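MgGH51 (Meripilus giganteus, PDB 6ZQ0) catalyses the hydrolysis of terminal alpha-L-arabinofuranosyl residues from arabinose-containing glycans, probably by the double-displacement mechanism with retained anomeric configuration usual in glycoside hydrolase family 51. Local coordinates at residues Met21-Asn26 / Gly259-Val264; Asn350-Ala355 / Ile380-Ala385; Ala480-His485 / Pro493-Tyr498. All coordinates share one frame; numbering follows the deposited sequence.

Contact 1: Met21-Asn26 / Gly259-Val264. With LXE ([(1~{S},2~{S},3~{S},4~{S})-2-(hydroxymethyl)-3,4-bis(oxidanyl)cyclopentyl]azanium), chain G.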
loop_
_atom_site.group_PDB
_atom_site.type_symbol
_atom_site.label_atom_id
_atom_site.label_comp_id
_atom_site.label_asym_id
_atom_site.label_seq_id
_atom_site.Cartn_x
_atom_site.Cartn_y
_atom_site.Cartn_z
ATOM N N MET A 21 1.446 -4.806 3.957
ATOM C CA MET A 21 0.868 -5.550 2.807
ATOM C C MET A 21 0.238 -4.511 1.888
ATOM O O MET A 21 -0.658 -3.823 2.330
ATOM C CB MET A 21 -0.200 -6.535 3.273
ATOM C CG MET A 21 -0.776 -7.370 2.139
ATOM S SD MET A 21 -2.089 -6.561 1.240
ATOM C CE MET A 21 -2.481 -7.835 0.051
ATOM N N PHE A 22 0.754 -4.398 0.676
ATOM C CA PHE A 22 0.282 -3.387 -0.287
ATOM C C PHE A 22 -0.242 -4.064 -1.544
ATOM O O PHE A 22 0.394 -4.931 -2.127
ATOM C CB PHE A 22 1.380 -2.389 -0.605
ATOM C CG PHE A 22 0.851 -1.267 -1.460
ATOM C CD1 PHE A 22 0.804 -1.400 -2.808
ATOM C CD2 PHE A 22 0.364 -0.102 -0.901
ATOM C CE1 PHE A 22 0.265 -0.395 -3.598
ATOM C CE2 PHE A 22 -0.176 0.901 -1.692
ATOM C CZ PHE A 22 -0.209 0.765 -3.036
ATOM N N GLU A 23 -1.419 -3.608 -1.973
ATOM C CA GLU A 23 -1.829 -3.708 -3.379
ATOM C C GLU A 23 -2.613 -2.447 -3.653
ATOM O O GLU A 23 -3.031 -1.790 -2.652
ATOM C CB GLU A 23 -2.713 -4.924 -3.620
ATOM C CG GLU A 23 -4.079 -4.776 -2.999
ATOM C CD GLU A 23 -4.965 -5.993 -3.092
ATOM O OE1 GLU A 23 -5.266 -6.404 -4.208
ATOM O OE2 GLU A 23 -5.398 -6.477 -2.048
ATOM N N ASP A 24 -2.813 -2.139 -4.927
ATOM C CA ASP A 24 -3.713 -1.021 -5.298
ATOM C C ASP A 24 -5.159 -1.471 -5.070
ATOM O O ASP A 24 -5.733 -2.157 -5.948
ATOM C CB ASP A 24 -3.476 -0.531 -6.715
ATOM C CG ASP A 24 -3.818 0.940 -6.881
ATOM O OD1 ASP A 24 -4.715 1.371 -6.148
ATOM O OD2 ASP A 24 -3.122 1.624 -7.685
ATOM N N ILE A 25 -5.716 -1.042 -3.949
ATOM C CA ILE A 25 -7.100 -1.357 -3.494
ATOM C C ILE A 25 -7.576 -0.085 -2.784
ATOM O O ILE A 25 -6.732 0.608 -2.218
ATOM C CB ILE A 25 -7.167 -2.579 -2.586
ATOM C CG1 ILE A 25 -8.613 -2.933 -2.245
ATOM C CG2 ILE A 25 -6.328 -2.397 -1.315
ATOM C CD1 ILE A 25 -8.740 -4.158 -1.361
ATOM N N ASN A 26 -8.823 0.319 -2.948
ATOM C CA ASN A 26 -9.321 1.578 -2.336
ATOM C C ASN A 26 -8.506 2.777 -2.829
ATOM O O ASN A 26 -8.272 3.708 -2.034
ATOM C CB ASN A 26 -9.199 1.541 -0.812
ATOM C CG ASN A 26 -9.751 0.282 -0.183
ATOM O OD1 ASN A 26 -10.809 -0.203 -0.601
ATOM N ND2 ASN A 26 -9.081 -0.202 0.851
ATOM N N GLY A 259 -7.292 -3.037 -13.101
ATOM C CA GLY A 259 -6.951 -3.730 -11.861
ATOM C C GLY A 259 -8.099 -4.610 -11.436
ATOM O O GLY A 259 -9.115 -4.688 -12.157
ATOM N N ASP A 260 -8.017 -5.114 -10.223
ATOM C CA ASP A 260 -8.954 -6.142 -9.706
ATOM C C ASP A 260 -9.935 -5.516 -8.722
ATOM O O ASP A 260 -10.668 -6.288 -8.031
ATOM C CB ASP A 260 -8.093 -7.303 -9.231
ATOM C CG ASP A 260 -7.407 -7.849 -10.469
ATOM O OD1 ASP A 260 -8.160 -8.180 -11.459
ATOM O OD2 ASP A 260 -6.134 -7.811 -10.527
ATOM N N TRP A 261 -10.052 -4.188 -8.711
ATOM C CA TRP A 261 -10.925 -3.487 -7.735
ATOM C C TRP A 261 -11.798 -2.437 -8.408
ATOM O O TRP A 261 -12.274 -1.502 -7.686
ATOM C CB TRP A 261 -10.077 -2.936 -6.588
ATOM C CG TRP A 261 -9.402 -4.031 -5.830
ATOM C CD1 TRP A 261 -8.076 -4.367 -5.831
ATOM C CD2 TRP A 261 -10.057 -4.972 -4.963
ATOM N NE1 TRP A 261 -7.866 -5.420 -4.969
ATOM C CE2 TRP A 261 -9.070 -5.830 -4.453
ATOM C CE3 TRP A 261 -11.380 -5.144 -4.536
ATOM C CZ2 TRP A 261 -9.354 -6.836 -3.528
ATOM C CZ3 TRP A 261 -11.666 -6.133 -3.624
ATOM C CH2 TRP A 261 -10.656 -6.964 -3.116
ATOM N N GLY A 262 -12.044 -2.606 -9.710
ATOM C CA GLY A 262 -13.063 -1.823 -10.446
ATOM C C GLY A 262 -12.473 -0.611 -11.138
ATOM O O GLY A 262 -13.236 0.184 -11.747
ATOM N N TYR A 263 -11.170 -0.371 -11.014
ATOM C CA TYR A 263 -10.580 0.816 -11.662
ATOM C C TYR A 263 -9.306 0.464 -12.412
ATOM O O TYR A 263 -8.600 -0.498 -12.114
ATOM C CB TYR A 263 -10.330 1.959 -10.667
ATOM C CG TYR A 263 -9.506 1.594 -9.461
ATOM C CD1 TYR A 263 -10.115 1.115 -8.320
ATOM C CD2 TYR A 263 -8.138 1.814 -9.429
ATOM C CE1 TYR A 263 -9.362 0.823 -7.183
ATOM C CE2 TYR A 263 -7.376 1.509 -8.302
ATOM C CZ TYR A 263 -7.991 1.026 -7.175
ATOM O OH TYR A 263 -7.252 0.748 -6.042
ATOM N N VAL A 264 -9.000 1.352 -13.343
ATOM C CA VAL A 264 -7.736 1.318 -14.130
ATOM C C VAL A 264 -6.567 1.709 -13.223
ATOM O O VAL A 264 -6.647 2.676 -12.460
ATOM C CB VAL A 264 -7.830 2.231 -15.359
ATOM C CG1 VAL A 264 -6.474 2.318 -16.030
ATOM C CG2 VAL A 264 -8.858 1.735 -16.355
HETATM C "C1'" LXE G . -7.179 -11.081 0.437
HETATM C "C2'" LXE G . -6.710 -10.688 -0.943
HETATM O "O2'" LXE G . -5.424 -11.176 -1.347
HETATM C "C3'" LXE G . -6.709 -9.165 -0.928
HETATM O "O3'" LXE G . -6.610 -8.637 -2.279
HETATM C "C4'" LXE G . -7.968 -8.817 -0.119
HETATM C "C5'" LXE G . -7.985 -7.511 0.713
HETATM O "O5'" LXE G . -6.895 -7.402 1.637
HETATM C "C6'" LXE G . -8.177 -10.039 0.793
HETATM N "N1'" LXE G . -9.495 -10.672 0.694
#

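Contact 2: Asn350-Ala355 / Ile380-Ala385. With LXE ([(1~{S},2~{S},3~{S},4~{S})-2-(hydroxymethyl)-3,4-bis(oxidanyl)cyclopentyl]azanium), chain G.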
loop_
_atom_site.group_PDB
_atom_site.type_symbol
_atom_site.label_atom_id
_atom_site.label_comp_id
_atom_site.label_asym_id
_atom_site.label_seq_id
_atom_site.Cartn_x
_atom_site.Cartn_y
_atom_site.Cartn_z
ATOM N N ASN A 350 -1.107 -15.532 -5.363
ATOM C CA ASN A 350 -1.935 -14.913 -4.311
ATOM C C ASN A 350 -3.106 -15.855 -4.034
ATOM O O ASN A 350 -3.831 -16.177 -4.976
ATOM C CB ASN A 350 -2.496 -13.574 -4.777
ATOM C CG ASN A 350 -3.327 -12.923 -3.711
ATOM O OD1 ASN A 350 -2.813 -12.676 -2.609
ATOM N ND2 ASN A 350 -4.610 -12.773 -4.001
ATOM N N GLU A 351 -3.281 -16.273 -2.794
ATOM C CA GLU A 351 -4.491 -17.001 -2.319
ATOM C C GLU A 351 -4.830 -18.133 -3.284
ATOM O O GLU A 351 -5.938 -18.170 -3.837
ATOM C CB GLU A 351 -5.656 -16.034 -2.135
ATOM C CG GLU A 351 -5.383 -15.060 -1.006
ATOM C CD GLU A 351 -6.615 -14.393 -0.426
ATOM O OE1 GLU A 351 -7.616 -14.269 -1.163
ATOM O OE2 GLU A 351 -6.590 -14.077 0.791
ATOM N N ASP A 352 -3.855 -18.996 -3.545
ATOM C CA ASP A 352 -4.054 -20.107 -4.512
ATOM C C ASP A 352 -4.902 -21.212 -3.851
ATOM O O ASP A 352 -5.256 -22.189 -4.540
ATOM C CB ASP A 352 -2.722 -20.539 -5.125
ATOM C CG ASP A 352 -2.226 -19.499 -6.105
ATOM O OD1 ASP A 352 -2.726 -19.465 -7.284
ATOM O OD2 ASP A 352 -1.431 -18.655 -5.676
ATOM N N PHE A 353 -5.290 -21.052 -2.589
ATOM C CA PHE A 353 -6.361 -21.904 -2.027
ATOM C C PHE A 353 -7.632 -21.735 -2.861
ATOM O O PHE A 353 -8.461 -22.637 -2.757
ATOM C CB PHE A 353 -6.538 -21.649 -0.542
ATOM C CG PHE A 353 -6.807 -20.226 -0.133
ATOM C CD1 PHE A 353 -8.090 -19.701 -0.180
ATOM C CD2 PHE A 353 -5.790 -19.457 0.392
ATOM C CE1 PHE A 353 -8.326 -18.402 0.239
ATOM C CE2 PHE A 353 -6.035 -18.174 0.846
ATOM C CZ PHE A 353 -7.297 -17.647 0.742
ATOM N N PHE A 354 -7.787 -20.683 -3.685
ATOM C CA PHE A 354 -8.955 -20.546 -4.597
ATOM C C PHE A 354 -8.802 -21.387 -5.863
ATOM O O PHE A 354 -9.764 -21.502 -6.645
ATOM C CB PHE A 354 -9.206 -19.075 -4.908
ATOM C CG PHE A 354 -9.920 -18.345 -3.806
ATOM C CD1 PHE A 354 -11.185 -18.770 -3.397
ATOM C CD2 PHE A 354 -9.353 -17.252 -3.177
ATOM C CE1 PHE A 354 -11.876 -18.086 -2.402
ATOM C CE2 PHE A 354 -10.048 -16.559 -2.197
ATOM C CZ PHE A 354 -11.308 -16.977 -1.804
ATOM N N ALA A 355 -7.608 -21.934 -6.097
ATOM C CA ALA A 355 -7.281 -22.747 -7.287
ATOM C C ALA A 355 -6.359 -23.873 -6.853
ATOM O O ALA A 355 -5.271 -24.043 -7.399
ATOM C CB ALA A 355 -6.708 -21.905 -8.392
ATOM N N ILE A 380 7.390 -18.584 -1.048
ATOM C CA ILE A 380 6.230 -18.695 -0.136
ATOM C C ILE A 380 5.034 -19.229 -0.920
ATOM O O ILE A 380 4.648 -18.611 -1.923
ATOM C CB ILE A 380 5.919 -17.309 0.465
ATOM C CG1 ILE A 380 7.151 -16.698 1.116
ATOM C CG2 ILE A 380 4.756 -17.441 1.428
ATOM C CD1 ILE A 380 6.976 -15.232 1.406
ATOM N N ALA A 381 4.442 -20.310 -0.431
ATOM C CA ALA A 381 3.239 -20.958 -0.964
ATOM C C ALA A 381 1.987 -20.281 -0.401
ATOM O O ALA A 381 2.011 -19.728 0.726
ATOM C CB ALA A 381 3.241 -22.424 -0.633
ATOM N N THR A 382 0.933 -20.235 -1.185
ATOM C CA THR A 382 -0.239 -19.402 -0.868
ATOM C C THR A 382 -1.491 -20.243 -0.646
ATOM O O THR A 382 -2.525 -19.681 -0.295
ATOM C CB THR A 382 -0.500 -18.390 -1.985
ATOM O OG1 THR A 382 -0.926 -19.155 -3.109
ATOM C CG2 THR A 382 0.720 -17.571 -2.314
ATOM N N THR A 383 -1.404 -21.549 -0.871
ATOM C CA THR A 383 -2.494 -22.456 -0.499
ATOM C C THR A 383 -2.534 -22.577 1.020
ATOM O O THR A 383 -1.598 -22.163 1.704
ATOM C CB THR A 383 -2.344 -23.827 -1.168
ATOM O OG1 THR A 383 -0.970 -24.193 -1.145
ATOM C CG2 THR A 383 -2.927 -23.842 -2.558
ATOM N N ASN A 384 -3.605 -23.171 1.524
ATOM C CA ASN A 384 -3.717 -23.543 2.950
ATOM C C ASN A 384 -2.548 -24.455 3.295
ATOM O O ASN A 384 -2.209 -25.291 2.492
ATOM C CB ASN A 384 -5.037 -24.237 3.255
ATOM C CG ASN A 384 -6.225 -23.333 3.025
ATOM O OD1 ASN A 384 -6.156 -22.128 3.314
ATOM N ND2 ASN A 384 -7.313 -23.923 2.559
ATOM N N ALA A 385 -1.940 -24.259 4.448
ATOM C CA ALA A 385 -0.731 -24.997 4.831
ATOM C C ALA A 385 -1.025 -26.510 4.754
ATOM O O ALA A 385 -2.020 -26.970 5.341
ATOM C CB ALA A 385 -0.278 -24.569 6.201
HETATM C "C1'" LXE G . -7.179 -11.081 0.437
HETATM C "C2'" LXE G . -6.710 -10.688 -0.943
HETATM O "O2'" LXE G . -5.424 -11.176 -1.347
HETATM C "C3'" LXE G . -6.709 -9.165 -0.928
HETATM O "O3'" LXE G . -6.610 -8.637 -2.279
HETATM C "C4'" LXE G . -7.968 -8.817 -0.119
HETATM C "C5'" LXE G . -7.985 -7.511 0.713
HETATM O "O5'" LXE G . -6.895 -7.402 1.637
HETATM C "C6'" LXE G . -8.177 -10.039 0.793
HETATM N "N1'" LXE G . -9.495 -10.672 0.694
#

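Contact 3: Ala480-His485 / Pro493-Tyr498. With LXE ([(1~{S},2~{S},3~{S},4~{S})-2-(hydroxymethyl)-3,4-bis(oxidanyl)cyclopentyl]azanium), chain G.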
loop_
_atom_site.group_PDB
_atom_site.type_symbol
_atom_site.label_atom_id
_atom_site.label_comp_id
_atom_site.label_asym_id
_atom_site.label_seq_id
_atom_site.Cartn_x
_atom_site.Cartn_y
_atom_site.Cartn_z
ATOM N N ALA A 480 -4.085 -6.230 6.618
ATOM C CA ALA A 480 -4.525 -5.843 5.263
ATOM C C ALA A 480 -6.007 -5.529 5.263
ATOM O O ALA A 480 -6.766 -6.188 5.971
ATOM C CB ALA A 480 -4.250 -6.937 4.271
ATOM N N PRO A 481 -6.476 -4.632 4.387
ATOM C CA PRO A 481 -5.611 -3.769 3.582
ATOM C C PRO A 481 -4.932 -2.656 4.385
ATOM O O PRO A 481 -5.365 -2.263 5.428
ATOM C CB PRO A 481 -6.567 -3.133 2.563
ATOM C CG PRO A 481 -7.793 -3.986 2.606
ATOM C CD PRO A 481 -7.868 -4.507 4.014
ATOM N N LEU A 482 -3.903 -2.089 3.774
ATOM C CA LEU A 482 -3.097 -1.035 4.389
ATOM C C LEU A 482 -3.785 0.307 4.271
ATOM O O LEU A 482 -3.742 1.087 5.241
ATOM C CB LEU A 482 -1.748 -1.027 3.666
ATOM C CG LEU A 482 -0.734 -0.008 4.189
ATOM C CD1 LEU A 482 -0.359 -0.266 5.613
ATOM C CD2 LEU A 482 0.529 -0.054 3.342
ATOM N N LEU A 483 -4.260 0.636 3.068
ATOM C CA LEU A 483 -4.628 2.021 2.705
ATOM C C LEU A 483 -6.062 2.085 2.204
ATOM O O LEU A 483 -6.507 1.169 1.519
ATOM C CB LEU A 483 -3.630 2.537 1.670
ATOM C CG LEU A 483 -2.279 2.940 2.253
ATOM C CD1 LEU A 483 -1.377 3.354 1.140
ATOM C CD2 LEU A 483 -2.383 4.066 3.238
ATOM N N GLN A 484 -6.707 3.201 2.475
ATOM C CA GLN A 484 -8.075 3.452 1.993
ATOM C C GLN A 484 -8.246 4.914 1.606
ATOM O O GLN A 484 -8.152 5.818 2.503
ATOM C CB GLN A 484 -9.058 3.073 3.081
ATOM C CG GLN A 484 -10.481 3.456 2.771
ATOM C CD GLN A 484 -11.342 3.393 3.997
ATOM O OE1 GLN A 484 -10.866 3.390 5.147
ATOM N NE2 GLN A 484 -12.630 3.447 3.750
ATOM N N HIS A 485 -8.629 5.138 0.362
ATOM C CA HIS A 485 -9.185 6.451 -0.055
ATOM C C HIS A 485 -10.661 6.464 0.382
ATOM O O HIS A 485 -11.395 5.629 -0.121
ATOM C CB HIS A 485 -9.048 6.680 -1.545
ATOM C CG HIS A 485 -9.211 8.122 -1.879
ATOM N ND1 HIS A 485 -10.316 8.867 -1.463
ATOM C CD2 HIS A 485 -8.387 8.976 -2.537
ATOM C CE1 HIS A 485 -10.139 10.129 -1.852
ATOM N NE2 HIS A 485 -8.971 10.225 -2.515
ATOM N N PRO A 493 -12.365 -3.039 7.178
ATOM C CA PRO A 493 -11.607 -1.856 7.550
ATOM C C PRO A 493 -10.172 -1.842 7.002
ATOM O O PRO A 493 -9.700 -2.841 6.517
ATOM C CB PRO A 493 -11.489 -2.002 9.078
ATOM C CG PRO A 493 -11.399 -3.474 9.283
ATOM C CD PRO A 493 -12.280 -4.070 8.211
ATOM N N ASP A 494 -9.539 -0.678 7.054
ATOM C CA ASP A 494 -8.196 -0.447 6.471
ATOM C C ASP A 494 -7.298 0.190 7.510
ATOM O O ASP A 494 -7.764 0.919 8.382
ATOM C CB ASP A 494 -8.303 0.387 5.196
ATOM C CG ASP A 494 -9.305 -0.272 4.271
ATOM O OD1 ASP A 494 -8.927 -1.251 3.607
ATOM O OD2 ASP A 494 -10.431 0.238 4.154
ATOM N N LEU A 495 -6.003 -0.027 7.398
ATOM C CA LEU A 495 -5.098 0.450 8.455
ATOM C C LEU A 495 -5.011 1.964 8.515
ATOM O O LEU A 495 -4.959 2.533 9.626
ATOM C CB LEU A 495 -3.723 -0.177 8.269
ATOM C CG LEU A 495 -2.919 -0.205 9.559
ATOM C CD1 LEU A 495 -3.498 -1.191 10.543
ATOM C CD2 LEU A 495 -1.465 -0.536 9.273
ATOM N N VAL A 496 -4.924 2.594 7.358
ATOM C CA VAL A 496 -4.664 4.039 7.230
ATOM C C VAL A 496 -5.633 4.550 6.178
ATOM O O VAL A 496 -5.720 3.936 5.079
ATOM C CB VAL A 496 -3.210 4.299 6.875
ATOM C CG1 VAL A 496 -2.992 5.762 6.536
ATOM C CG2 VAL A 496 -2.278 3.856 7.999
ATOM N N SER A 497 -6.388 5.588 6.519
ATOM C CA SER A 497 -7.376 6.122 5.574
ATOM C C SER A 497 -6.951 7.545 5.223
ATOM O O SER A 497 -6.176 8.146 5.982
ATOM C CB SER A 497 -8.740 6.046 6.118
ATOM O OG SER A 497 -9.079 4.737 6.557
ATOM N N TYR A 498 -7.532 8.101 4.171
ATOM C CA TYR A 498 -7.187 9.455 3.720
ATOM C C TYR A 498 -8.231 9.927 2.718
ATOM O O TYR A 498 -8.947 9.124 2.077
ATOM C CB TYR A 498 -5.778 9.538 3.113
ATOM C CG TYR A 498 -5.550 8.469 2.085
ATOM C CD1 TYR A 498 -5.948 8.635 0.769
ATOM C CD2 TYR A 498 -5.000 7.258 2.441
ATOM C CE1 TYR A 498 -5.812 7.631 -0.177
ATOM C CE2 TYR A 498 -4.900 6.223 1.528
ATOM C CZ TYR A 498 -5.298 6.412 0.220
ATOM O OH TYR A 498 -5.156 5.395 -0.676
HETATM C "C1'" LXE G . -7.179 -11.081 0.437
HETATM C "C2'" LXE G . -6.710 -10.688 -0.943
HETATM O "O2'" LXE G . -5.424 -11.176 -1.347
HETATM C "C3'" LXE G . -6.709 -9.165 -0.928
HETATM O "O3'" LXE G . -6.610 -8.637 -2.279
HETATM C "C4'" LXE G . -7.968 -8.817 -0.119
HETATM C "C5'" LXE G . -7.985 -7.511 0.713
HETATM O "O5'" LXE G . -6.895 -7.402 1.637
HETATM C "C6'" LXE G . -8.177 -10.039 0.793
HETATM N "N1'" LXE G . -9.495 -10.672 0.694
HETATM O O HOH W 1 -9.513 -5.605 6.617
HETATM O O HOH W 2 -11.351 1.527 7.117
#

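Contact 1: Met21-Asn26 / Gly259-Val264
Glu23 and Trp261 meet beside the bound amino-cyclopentitol LXE, where the indole NE1 donates to Glu23 OE1 over 2.9 Å in a nearly straight bond (173° at the hydrogen). OE1 lies in the plane of the indole, but NE1 approaches from above the plane of the Glu23 carboxylate, so the two flat groups stand steeply against each other. Glu23 OE2 takes the hydroxyl O3' of LXE at a very short 2.5 Å. With the backbone N of Asn232 also bound to OE1, the carboxylate is fixed in rotation and presents its second oxygen to the ligand, in what is probably the arabinose-binding pocket.

The tight part is the indole face. CG1 of Ile25 runs anti to the backbone N (chi1 -175°) and the chain stays extended, which lays it over the ring: CG1 is 3.6 Å from the centroid of the five-membered ring of Trp261, a CH-pi contact, and Ile25 CD1 rests 3.5 Å from Trp261 CZ2. A second polar tie lies farther along, where Tyr263 OH donates to Asp24 OD1 over 2.6 Å, again from above the carboxylate plane. The same hydroxyl binds the backbone N of His27.

The other side of the 259-264 loop is looser: Gly262, at a positive phi of 95°, is exposed, while Asp260 turns away to Arg257 and Gly235. The bond from Gly259 N to Tyr263 O (3.0 Å) closes this turn.

The loop 21-26 leaves strand 20-21, the first of the parallel barrel sheet, and leads into helix 29-33, where Asp24 OD1 accepts from Gly29 N and OD2 from Asp30 N. Helix 231-234 touches Glu23, Asp24 and Trp261. Phe22 packs on Leu483 of strand 483-485, and Asn26 ND2 bonds Leu483 O while its OD1 takes Gln490 N.

Contact 2: Asn350-Ala355 / Ile380-Ala385
The ring of Phe353 and the amide of Asn384, in the loops after two neighbouring strands of the (beta/alpha)8 barrel, lie almost parallel, their planes 11° apart, although the two side chains cross at about a right angle and Asn384 OD1 approaches the ring obliquely, 3.9 Å from Phe353 CB. At the ring edge, near its plane, sits the carbonyl of Thr382, whose O is 3.3 Å from Phe353 CD2. One face of the ring is covered toward its rim by the backbone carbon of Glu351. Phe353 CE1 in turn lies over a face of the Phe354 ring, which meets Glu351 OE1 at its edge.

These loops follow the parallel strands 345-348 and 378-381; helix 359-373 makes the beta-alpha-beta crossover between them. The consecutive Asn350 and Glu351 after the first strand match the Asn-Glu pair of clan GH-A enzymes, in which the glutamate is the general acid/base, probably its role here too. Glu351 OE2 comes within 3.1 Å of LXE C1' and is bound by His400 ND1. Asn350 ND2 donates to LXE O2' over 3.2 Å and is held also by Glu234.

Just behind this pair, the 3-10 turn 352-354 is tied to the next loop through Thr382. Its OG1 stands between the backbone N and the carbonyl carbon (chi1 68°), where it both receives and gives: Asp352 N donates to Thr382 OG1 over 3.0 Å. The same OG1 then donates over 2.7 Å to the anti lone pair of Asp352 OD2, while Asp352 OD1 is left to a salt bridge with Arg362.

Contact 3: Ala480-His485 / Pro493-Tyr498
Gln484 OE1 is gripped by Ser497 OG, which donates to it over 2.6 Å from a position tilted out of the amide's carbonyl plane, and lies 2.8 Å from water 2, which probably donates to it. That water also accepts from the backbone N of Asp494, and Thr489 holds the NE2 end, so both ends of this buried amide are engaged and its rotation is set.

The backbones run parallel: Val496 N donates to Leu482 O, Gln484 N to Val496 O, and Tyr498 N to Gln484 O, each over 2.9 Å. Tyr498 folds back over this pairing, its CG between the backbone N and the carbonyl carbon (chi1 50°), which brings one ring face across Gln484 O. An edge of the same ring points at the face of His485 in an offset edge-to-face stack, planes 73° apart, and Tyr498 CE2 touches Leu483 CD2 at 3.7 Å. With the phenol cut back to an alanine here, Leu483 and the His485 ring would probably face a gap, and His27 O would lose its hydroxyl partner.

At the other end, Pro481, behind a cis peptide bond, puts its CG 3.7 Å from LXE O5'. Strands 483-485 and 496-498, with antiparallel 503-505, form a small mixed sheet in the beta-alpha loop after the eighth (beta/alpha)8-barrel strand, 474-479, whose first residues, Ala480 and Pro481, border the ligand.

The three contacts follow one another along the chain and all gather round LXE at one mouth of the (beta/alpha)8 barrel. Contact 1 joins the loop after the first strand, 20-21, to segment 259-264, in the connection from barrel strand 224-227 to 284-289; contact 2 extends from the adjacent central strands 345-348 and 378-381, and contact 3 from the last, 474-479. The centres of contacts 1 and 3 are 12 Å apart, and they touch directly: Asn26 O lies 2.8 Å from His485 N, a probable hydrogen bond between the segments that follow the first and last barrel strands. Contact 2 stands apart, its centre about 19 and 23 Å from those of contacts 1 and 3. The ligand site thus draws on sequence-distant loops.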